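Local coordinates for protein L-lysine 6-monooxygenase (Pseudomonas syringae pv. tomato, PDB 5CQF) that probably catalyses, as an FAD- and NADP-dependent oxidoreductase, the N-hydroxylation of an amino acid, probably L-lysine, in siderophore biosynthesis, at residues F87-Y92 against S115-W120; P184-T189 against V346-G351; Y355-L360 against G374-D379. All blocks are in the same frame, centred on the assembly; numbering follows the deposited sequence.

Contact 1. Residues F87-Y92 against S115-W120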
loop_
_atom_site.group_PDB
_atom_site.type_symbol
_atom_site.label_atom_id
_atom_site.label_comp_id
_atom_site.label_asym_id
_atom_site.label_seq_id
_atom_site.Cartn_x
_atom_site.Cartn_y
_atom_site.Cartn_z
ATOM N N PHE A 87 27.640 13.068 -4.278
ATOM C CA PHE A 87 27.054 12.836 -2.948
ATOM C C PHE A 87 25.573 12.443 -2.936
ATOM O O PHE A 87 24.945 12.408 -1.889
ATOM C CB PHE A 87 27.291 14.067 -2.107
ATOM C CG PHE A 87 28.689 14.598 -2.246
ATOM C CD1 PHE A 87 29.769 13.863 -1.754
ATOM C CD2 PHE A 87 28.931 15.789 -2.899
ATOM C CE1 PHE A 87 31.071 14.326 -1.884
ATOM C CE2 PHE A 87 30.221 16.261 -3.033
ATOM C CZ PHE A 87 31.293 15.528 -2.528
ATOM N N SER A 88 25.042 12.088 -4.097
ATOM C CA SER A 88 23.664 11.630 -4.213
ATOM C C SER A 88 23.437 10.306 -3.493
ATOM O O SER A 88 24.358 9.554 -3.271
ATOM C CB SER A 88 23.287 11.509 -5.685
ATOM O OG SER A 88 23.938 10.403 -6.281
ATOM N N PHE A 89 22.195 10.041 -3.111
ATOM C CA PHE A 89 21.834 8.820 -2.443
ATOM C C PHE A 89 22.024 7.634 -3.388
ATOM O O PHE A 89 22.360 6.561 -2.954
ATOM C CB PHE A 89 20.374 8.897 -2.013
ATOM C CG PHE A 89 19.962 7.825 -1.043
ATOM C CD1 PHE A 89 20.239 7.953 0.292
ATOM C CD2 PHE A 89 19.318 6.708 -1.466
ATOM C CE1 PHE A 89 19.882 6.989 1.190
ATOM C CE2 PHE A 89 18.923 5.730 -0.571
ATOM C CZ PHE A 89 19.214 5.883 0.773
ATOM N N ALA A 90 21.782 7.824 -4.676
ATOM C CA ALA A 90 22.070 6.795 -5.661
ATOM C C ALA A 90 23.555 6.408 -5.656
ATOM O O ALA A 90 23.870 5.236 -5.650
ATOM C CB ALA A 90 21.646 7.252 -7.027
HETATM N N MSE A 91 24.458 7.379 -5.623
HETATM C CA MSE A 91 25.878 7.091 -5.459
HETATM C C MSE A 91 26.193 6.437 -4.146
HETATM O O MSE A 91 27.085 5.603 -4.058
HETATM C CB MSE A 91 26.718 8.357 -5.480
HETATM C CG MSE A 91 26.837 8.949 -6.864
HETATM SE SE MSE A 91 28.086 7.893 -7.993
HETATM C CE MSE A 91 29.832 8.451 -7.254
ATOM N N TYR A 92 25.509 6.832 -3.080
ATOM C CA TYR A 92 25.644 6.126 -1.803
ATOM C C TYR A 92 25.230 4.674 -1.913
ATOM O O TYR A 92 25.927 3.801 -1.431
ATOM C CB TYR A 92 24.815 6.819 -0.712
ATOM C CG TYR A 92 24.592 6.036 0.524
ATOM C CD1 TYR A 92 25.600 5.823 1.424
ATOM C CD2 TYR A 92 23.359 5.530 0.795
ATOM C CE1 TYR A 92 25.382 5.109 2.576
ATOM C CE2 TYR A 92 23.114 4.819 1.938
ATOM C CZ TYR A 92 24.125 4.620 2.833
ATOM O OH TYR A 92 23.822 3.906 3.971
ATOM N N SER A 115 20.704 8.509 8.237
ATOM C CA SER A 115 21.861 8.836 9.099
ATOM C C SER A 115 23.172 8.349 8.525
ATOM O O SER A 115 24.142 9.121 8.415
ATOM C CB SER A 115 21.728 8.208 10.497
ATOM O OG SER A 115 20.649 8.811 11.175
ATOM N N ASP A 116 23.210 7.063 8.182
ATOM C CA ASP A 116 24.392 6.480 7.560
ATOM C C ASP A 116 24.796 7.228 6.303
ATOM O O ASP A 116 25.979 7.552 6.107
ATOM C CB ASP A 116 24.160 5.012 7.221
ATOM C CG ASP A 116 25.455 4.295 6.869
ATOM O OD1 ASP A 116 26.282 4.131 7.776
ATOM O OD2 ASP A 116 25.670 3.913 5.706
ATOM N N TYR A 117 23.812 7.518 5.454
ATOM C CA TYR A 117 24.060 8.337 4.257
ATOM C C TYR A 117 24.710 9.638 4.637
ATOM O O TYR A 117 25.688 10.069 4.058
ATOM C CB TYR A 117 22.745 8.604 3.512
ATOM C CG TYR A 117 22.790 9.723 2.476
ATOM C CD1 TYR A 117 23.532 9.602 1.305
ATOM C CD2 TYR A 117 22.059 10.906 2.672
ATOM C CE1 TYR A 117 23.558 10.631 0.371
ATOM C CE2 TYR A 117 22.075 11.928 1.744
ATOM C CZ TYR A 117 22.814 11.794 0.607
ATOM O OH TYR A 117 22.830 12.824 -0.280
ATOM N N LEU A 118 24.145 10.270 5.645
ATOM C CA LEU A 118 24.603 11.570 6.052
ATOM C C LEU A 118 26.045 11.524 6.556
ATOM O O LEU A 118 26.855 12.400 6.242
ATOM C CB LEU A 118 23.646 12.083 7.117
ATOM C CG LEU A 118 24.128 13.337 7.793
ATOM C CD1 LEU A 118 23.798 14.514 6.905
ATOM C CD2 LEU A 118 23.465 13.457 9.154
ATOM N N GLY A 119 26.391 10.508 7.330
ATOM C CA GLY A 119 27.818 10.284 7.703
ATOM C C GLY A 119 28.665 10.001 6.471
ATOM O O GLY A 119 29.805 10.425 6.373
ATOM N N TRP A 120 28.106 9.301 5.495
ATOM C CA TRP A 120 28.870 8.971 4.310
ATOM C C TRP A 120 29.190 10.217 3.508
ATOM O O TRP A 120 30.275 10.332 2.930
ATOM C CB TRP A 120 28.107 7.922 3.496
ATOM C CG TRP A 120 28.651 7.559 2.160
ATOM C CD1 TRP A 120 29.485 6.504 1.869
ATOM C CD2 TRP A 120 28.311 8.150 0.896
ATOM N NE1 TRP A 120 29.714 6.448 0.518
ATOM C CE2 TRP A 120 29.020 7.450 -0.099
ATOM C CE3 TRP A 120 27.497 9.220 0.513
ATOM C CZ2 TRP A 120 28.944 7.789 -1.451
ATOM C CZ3 TRP A 120 27.432 9.559 -0.828
ATOM C CH2 TRP A 120 28.149 8.848 -1.791
#

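Contact 2. Residues P184-T189 against V346-G351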
loop_
_atom_site.group_PDB
_atom_site.type_symbol
_atom_site.label_atom_id
_atom_site.label_comp_id
_atom_site.label_asym_id
_atom_site.label_seq_id
_atom_site.Cartn_x
_atom_site.Cartn_y
_atom_site.Cartn_z
ATOM N N PRO A 184 16.875 14.404 35.058
ATOM C CA PRO A 184 16.824 13.025 34.573
ATOM C C PRO A 184 15.415 12.451 34.377
ATOM O O PRO A 184 15.258 11.537 33.584
ATOM C CB PRO A 184 17.563 12.233 35.668
ATOM C CG PRO A 184 18.433 13.225 36.349
ATOM C CD PRO A 184 17.743 14.553 36.236
ATOM N N THR A 185 14.427 12.952 35.120
ATOM C CA THR A 185 13.063 12.453 35.043
ATOM C C THR A 185 12.065 13.431 34.402
ATOM O O THR A 185 10.887 13.120 34.295
ATOM C CB THR A 185 12.506 12.036 36.429
ATOM O OG1 THR A 185 12.538 13.146 37.319
ATOM C CG2 THR A 185 13.285 10.873 37.023
ATOM N N LEU A 186 12.515 14.601 33.981
ATOM C CA LEU A 186 11.671 15.483 33.201
ATOM C C LEU A 186 12.561 16.146 32.176
ATOM O O LEU A 186 13.489 16.883 32.542
ATOM C CB LEU A 186 10.983 16.500 34.112
ATOM C CG LEU A 186 9.981 17.421 33.408
ATOM C CD1 LEU A 186 8.875 17.892 34.348
ATOM C CD2 LEU A 186 10.692 18.608 32.780
ATOM N N PHE A 187 12.327 15.871 30.895
ATOM C CA PHE A 187 13.248 16.373 29.862
ATOM C C PHE A 187 12.593 16.648 28.543
ATOM O O PHE A 187 11.475 16.200 28.295
ATOM C CB PHE A 187 14.413 15.398 29.650
ATOM C CG PHE A 187 13.991 13.959 29.556
ATOM C CD1 PHE A 187 13.714 13.390 28.337
ATOM C CD2 PHE A 187 13.906 13.184 30.684
ATOM C CE1 PHE A 187 13.351 12.067 28.242
ATOM C CE2 PHE A 187 13.543 11.850 30.609
ATOM C CZ PHE A 187 13.247 11.295 29.388
ATOM N N HIS A 188 13.321 17.369 27.694
ATOM C CA HIS A 188 12.841 17.705 26.351
ATOM C C HIS A 188 13.148 16.558 25.418
ATOM O O HIS A 188 14.096 15.792 25.662
ATOM C CB HIS A 188 13.569 18.956 25.856
ATOM C CG HIS A 188 12.987 19.563 24.622
ATOM N ND1 HIS A 188 13.553 19.403 23.381
ATOM C CD2 HIS A 188 11.906 20.353 24.441
ATOM C CE1 HIS A 188 12.844 20.058 22.482
ATOM N NE2 HIS A 188 11.837 20.645 23.099
ATOM N N THR A 189 12.383 16.458 24.336
ATOM C CA THR A 189 12.584 15.400 23.352
ATOM C C THR A 189 13.961 15.409 22.718
ATOM O O THR A 189 14.414 14.376 22.261
ATOM C CB THR A 189 11.532 15.426 22.213
ATOM O OG1 THR A 189 11.446 16.736 21.637
ATOM C CG2 THR A 189 10.189 15.065 22.735
ATOM N N VAL A 346 8.323 12.713 32.884
ATOM C CA VAL A 346 7.667 13.589 31.965
ATOM C C VAL A 346 8.614 13.862 30.813
ATOM O O VAL A 346 9.829 14.020 31.045
ATOM C CB VAL A 346 7.310 14.893 32.666
ATOM C CG1 VAL A 346 6.809 15.937 31.685
ATOM C CG2 VAL A 346 6.264 14.627 33.733
ATOM N N VAL A 347 8.065 13.848 29.580
ATOM C CA VAL A 347 8.800 14.182 28.344
ATOM C C VAL A 347 8.137 15.384 27.671
ATOM O O VAL A 347 6.936 15.375 27.433
ATOM C CB VAL A 347 8.807 13.033 27.322
ATOM C CG1 VAL A 347 9.450 13.469 26.022
ATOM C CG2 VAL A 347 9.547 11.821 27.831
ATOM N N LEU A 348 8.911 16.417 27.361
ATOM C CA LEU A 348 8.354 17.619 26.774
ATOM C C LEU A 348 8.568 17.579 25.300
ATOM O O LEU A 348 9.665 17.813 24.840
ATOM C CB LEU A 348 8.990 18.870 27.359
ATOM C CG LEU A 348 8.965 18.961 28.885
ATOM C CD1 LEU A 348 9.747 20.180 29.331
ATOM C CD2 LEU A 348 7.559 19.036 29.434
ATOM N N GLY A 349 7.514 17.278 24.547
ATOM C CA GLY A 349 7.580 17.354 23.087
ATOM C C GLY A 349 7.066 18.713 22.675
ATOM O O GLY A 349 6.158 18.826 21.871
ATOM N N THR A 350 7.653 19.751 23.236
ATOM C CA THR A 350 7.175 21.100 23.060
ATOM C C THR A 350 7.769 21.779 21.836
ATOM O O THR A 350 7.375 22.898 21.524
ATOM C CB THR A 350 7.527 21.950 24.291
ATOM O OG1 THR A 350 8.850 21.626 24.743
ATOM C CG2 THR A 350 6.555 21.696 25.408
ATOM N N GLY A 351 8.711 21.121 21.152
ATOM C CA GLY A 351 9.364 21.710 19.988
ATOM C C GLY A 351 10.464 22.713 20.325
ATOM O O GLY A 351 11.013 22.705 21.436
HETATM O O HOH W 1 9.485 18.302 20.663
#

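Contact 3. Residues Y355-L360 against G374-D379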
loop_
_atom_site.group_PDB
_atom_site.type_symbol
_atom_site.label_atom_id
_atom_site.label_comp_id
_atom_site.label_asym_id
_atom_site.label_seq_id
_atom_site.Cartn_x
_atom_site.Cartn_y
_atom_site.Cartn_z
ATOM N N TYR A 355 13.979 32.143 17.504
ATOM C CA TYR A 355 14.633 33.310 18.025
ATOM C C TYR A 355 14.180 34.494 17.189
ATOM O O TYR A 355 13.851 34.352 16.008
ATOM C CB TYR A 355 16.143 33.149 17.918
ATOM C CG TYR A 355 16.758 32.218 18.938
ATOM C CD1 TYR A 355 16.513 32.393 20.303
ATOM C CD2 TYR A 355 17.640 31.207 18.551
ATOM C CE1 TYR A 355 17.102 31.567 21.251
ATOM C CE2 TYR A 355 18.231 30.370 19.487
ATOM C CZ TYR A 355 17.958 30.552 20.837
ATOM O OH TYR A 355 18.547 29.741 21.787
ATOM N N LEU A 356 14.116 35.662 17.813
ATOM C CA LEU A 356 13.902 36.896 17.054
ATOM C C LEU A 356 15.264 37.315 16.527
ATOM O O LEU A 356 15.397 37.654 15.361
ATOM C CB LEU A 356 13.256 38.000 17.922
ATOM C CG LEU A 356 11.876 37.623 18.474
ATOM C CD1 LEU A 356 11.285 38.757 19.296
ATOM C CD2 LEU A 356 10.904 37.192 17.371
ATOM N N ILE A 357 16.253 37.282 17.420
ATOM C CA ILE A 357 17.644 37.510 17.098
ATOM C C ILE A 357 18.439 36.385 17.734
ATOM O O ILE A 357 18.449 36.261 18.953
ATOM C CB ILE A 357 18.153 38.826 17.701
ATOM C CG1 ILE A 357 17.434 40.003 17.054
ATOM C CG2 ILE A 357 19.664 38.951 17.485
ATOM C CD1 ILE A 357 17.762 41.352 17.665
ATOM N N PRO A 358 19.116 35.564 16.931
ATOM C CA PRO A 358 19.787 34.452 17.576
ATOM C C PRO A 358 20.802 34.960 18.578
ATOM O O PRO A 358 21.383 36.013 18.359
ATOM C CB PRO A 358 20.474 33.716 16.419
ATOM C CG PRO A 358 19.785 34.176 15.180
ATOM C CD PRO A 358 19.217 35.528 15.467
ATOM N N PRO A 359 21.000 34.232 19.683
ATOM C CA PRO A 359 21.936 34.685 20.722
ATOM C C PRO A 359 23.319 34.991 20.176
ATOM O O PRO A 359 23.929 35.953 20.620
ATOM C CB PRO A 359 22.020 33.497 21.685
ATOM C CG PRO A 359 20.730 32.774 21.496
ATOM C CD PRO A 359 20.321 32.979 20.059
ATOM N N LEU A 360 23.813 34.179 19.235
ATOM C CA LEU A 360 25.156 34.395 18.668
ATOM C C LEU A 360 25.315 35.732 17.939
ATOM O O LEU A 360 26.424 36.189 17.742
ATOM C CB LEU A 360 25.569 33.243 17.733
ATOM C CG LEU A 360 25.957 31.914 18.395
ATOM C CD1 LEU A 360 26.364 30.888 17.346
ATOM C CD2 LEU A 360 27.078 32.104 19.407
ATOM N N GLY A 374 11.205 43.445 16.040
ATOM C CA GLY A 374 12.556 43.732 16.526
ATOM C C GLY A 374 13.585 42.708 16.083
ATOM O O GLY A 374 14.783 43.001 16.079
ATOM N N GLY A 375 13.136 41.515 15.690
ATOM C CA GLY A 375 14.048 40.463 15.257
ATOM C C GLY A 375 14.698 40.673 13.892
ATOM O O GLY A 375 14.601 41.736 13.282
ATOM N N LEU A 376 15.340 39.618 13.406
ATOM C CA LEU A 376 16.078 39.658 12.160
ATOM C C LEU A 376 15.145 39.866 10.999
ATOM O O LEU A 376 14.052 39.333 10.989
ATOM C CB LEU A 376 16.862 38.358 11.947
ATOM C CG LEU A 376 18.378 38.341 12.192
ATOM C CD1 LEU A 376 18.822 39.280 13.298
ATOM C CD2 LEU A 376 18.845 36.909 12.476
ATOM N N LEU A 377 15.605 40.641 10.023
ATOM C CA LEU A 377 14.878 40.884 8.792
ATOM C C LEU A 377 15.556 40.095 7.674
ATOM O O LEU A 377 16.656 40.411 7.242
ATOM C CB LEU A 377 14.869 42.377 8.480
ATOM C CG LEU A 377 14.056 42.843 7.269
ATOM C CD1 LEU A 377 12.636 42.283 7.260
ATOM C CD2 LEU A 377 14.032 44.373 7.289
ATOM N N ILE A 378 14.897 39.041 7.228
ATOM C CA ILE A 378 15.550 38.039 6.355
ATOM C C ILE A 378 14.868 38.008 4.992
ATOM O O ILE A 378 13.648 37.943 4.912
ATOM C CB ILE A 378 15.564 36.639 7.016
ATOM C CG1 ILE A 378 16.234 36.734 8.393
ATOM C CG2 ILE A 378 16.323 35.640 6.154
ATOM C CD1 ILE A 378 16.070 35.525 9.289
ATOM N N ASP A 379 15.646 38.060 3.913
ATOM C CA ASP A 379 15.034 38.096 2.595
ATOM C C ASP A 379 14.788 36.666 2.080
ATOM O O ASP A 379 14.969 35.685 2.830
ATOM C CB ASP A 379 15.845 38.988 1.651
ATOM C CG ASP A 379 17.087 38.343 1.165
ATOM O OD1 ASP A 379 17.172 37.115 1.320
ATOM O OD2 ASP A 379 17.967 39.058 0.604
#

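Contact 1. Residues F87-Y92 against S115-W120
An aromatic cluster of Phe89, Tyr92, Tyr117 and Trp120 joins the start of helix 89-96 to the middle of helix 111-125. Tyr92 lies at its centre. The edge of its ring points at the face of Trp120, with CD1 3.6 Å from Trp120 CG, while Tyr117 CA stands over one face of the Tyr92 ring, 4.0 Å from its centroid. Tyr117 in turn directs its own edge at Tyr92 in an offset edge-to-face pair and receives the edge of Phe89 over one face, the planes at 64°. With CG anti to the backbone N (chi1 165°), the Tyr92 side chain carries its hydroxyl to Asp116. There OH donates to OD2 over 2.5 Å, on the lone pair turned away from the other carboxylate oxygen; Arg98 NH2 also bonds to this hydroxyl. At the other end, Tyr117 OH donates to Phe87 O over 2.7 Å, just before the N-cap Ser88, whose OG accepts from Met91 N. Trp120 NE1 is satisfied by Asp95. Each tyrosine thus keeps its ring within the buried aromatic cluster while its hydroxyl finds an acceptor on the partner segment, a carboxylate for Tyr92 and a backbone carbonyl for Tyr117.

Contact 2. Residues P184-T189 against V346-G351
Leu186, Phe187 and His188 run parallel to Val346, Val347 and Leu348, placing strand 186-188 at the edge of the second Rossmann-type sheet of the chain. Bonding alternates in the manner of parallel strands: Phe187 N donates to Val346 O and Phe187 O accepts from Leu348 N at 2.7 Å. Thr185 O extends the pairing before the strand by taking Val346 N, and Thr189 N extends it beyond by reaching Leu348 O at 3.1 Å.

On one face Leu186 and Val346 run alongside each other in the same direction, and Leu186 CD2 meets Leu348 CD1 at 3.9 Å. Phe187 lies on the other face; its CG sits between the backbone N and the carbonyl carbon (chi1 45°), which turns the ring toward the neighbouring strand, where CE1 touches Val347 CG2 at 3.8 Å. Where the strands end, His188 NE2 donates to Gly351 O over 2.8 Å in a bent bond (139° at hydrogen), the oxygen lying 20° out of the imidazole plane. Thr189 CG2 packs unusually close to Gly349 CA, at 3.5 Å.

Further out, Ser190 OG holds His188 ND1, which helps to fix the ring's rotation, and helix 192-198 packs against Phe187 through Phe192, Arg195 and Leu196. Val347 bonds through its backbone to Leu208 and Leu210 of strand 206-210, whose following turn holds a GxGxxA-like pattern, consistent with a dinucleotide-binding, probably NADP-binding, domain. A water bridges the segments, accepting from Gly351 N at 3.0 Å and hydrogen-bonded to Thr189 OG1 at 2.7 Å.

Contact 3. Residues Y355-L360 against G374-D379
Leu376 and Leu356 meet through the backbone, and with Ile357 they account for most of this small contact between two irregular loop segments. The single hydrogen bond between the segments runs from Leu376 N to Leu356 O, 2.8 Å long and fairly straight at hydrogen (158°). The same oxygen lies 3.1 Å from Gly375 CA, an approach that the lack of a side chain at Gly375 permits, since a CB there would head toward the opposite segment. Leu356 uses its own CB against this glycine, 3.7 Å from Gly375 CA.

The end of the Leu376 side chain comes nearer to the facing loop than its CB and divides its two methyls between two residues. CD1 faces Ile357 CG1 at 4.1 Å, the two side chains crossing at about a right angle. CD2 points end-on at Pro358 CD, but the 3.3 Å between these carbons is tighter than usual and, together with an unstaggered chi1 of -103°, leaves the exact position of CD2 doubtful. Ile357 continues along the glycines, with CG1 3.9 Å from Gly375 CA and CD1 3.8 Å from Gly374 O.

Neighbouring polar groups anchor the second segment: Asp373 OD1 bonds to Gly375 N, and Arg402 NH2 to Leu376 O. Gly375 against the carbonyl of Leu356 thus brings together two parts of the long connection from strand 345-348, in one Rossmann-type sheet, to strand 393-396, at the edge of the other.

How the contacts relate
From the N terminus, the chain lays down strands of the first parallel sheet before contact 1 closes a loop of 22 residues, largely helical, between helices 89-96 and 111-125. Contact 2 then closes a far longer excursion: the 156 residues between its segments include the other three strands of the second parallel sheet, and strand 345-348 returns beside strand 186-188. After three intervening residues contact 3 begins, closing a loop of 13 residues on the way to strand 393-396 of the first sheet. The three contacts follow in series, neither nested nor crossed. Contacts 1 and 3 lie on opposite sides of the chain's centre, their centres about 32 Å apart.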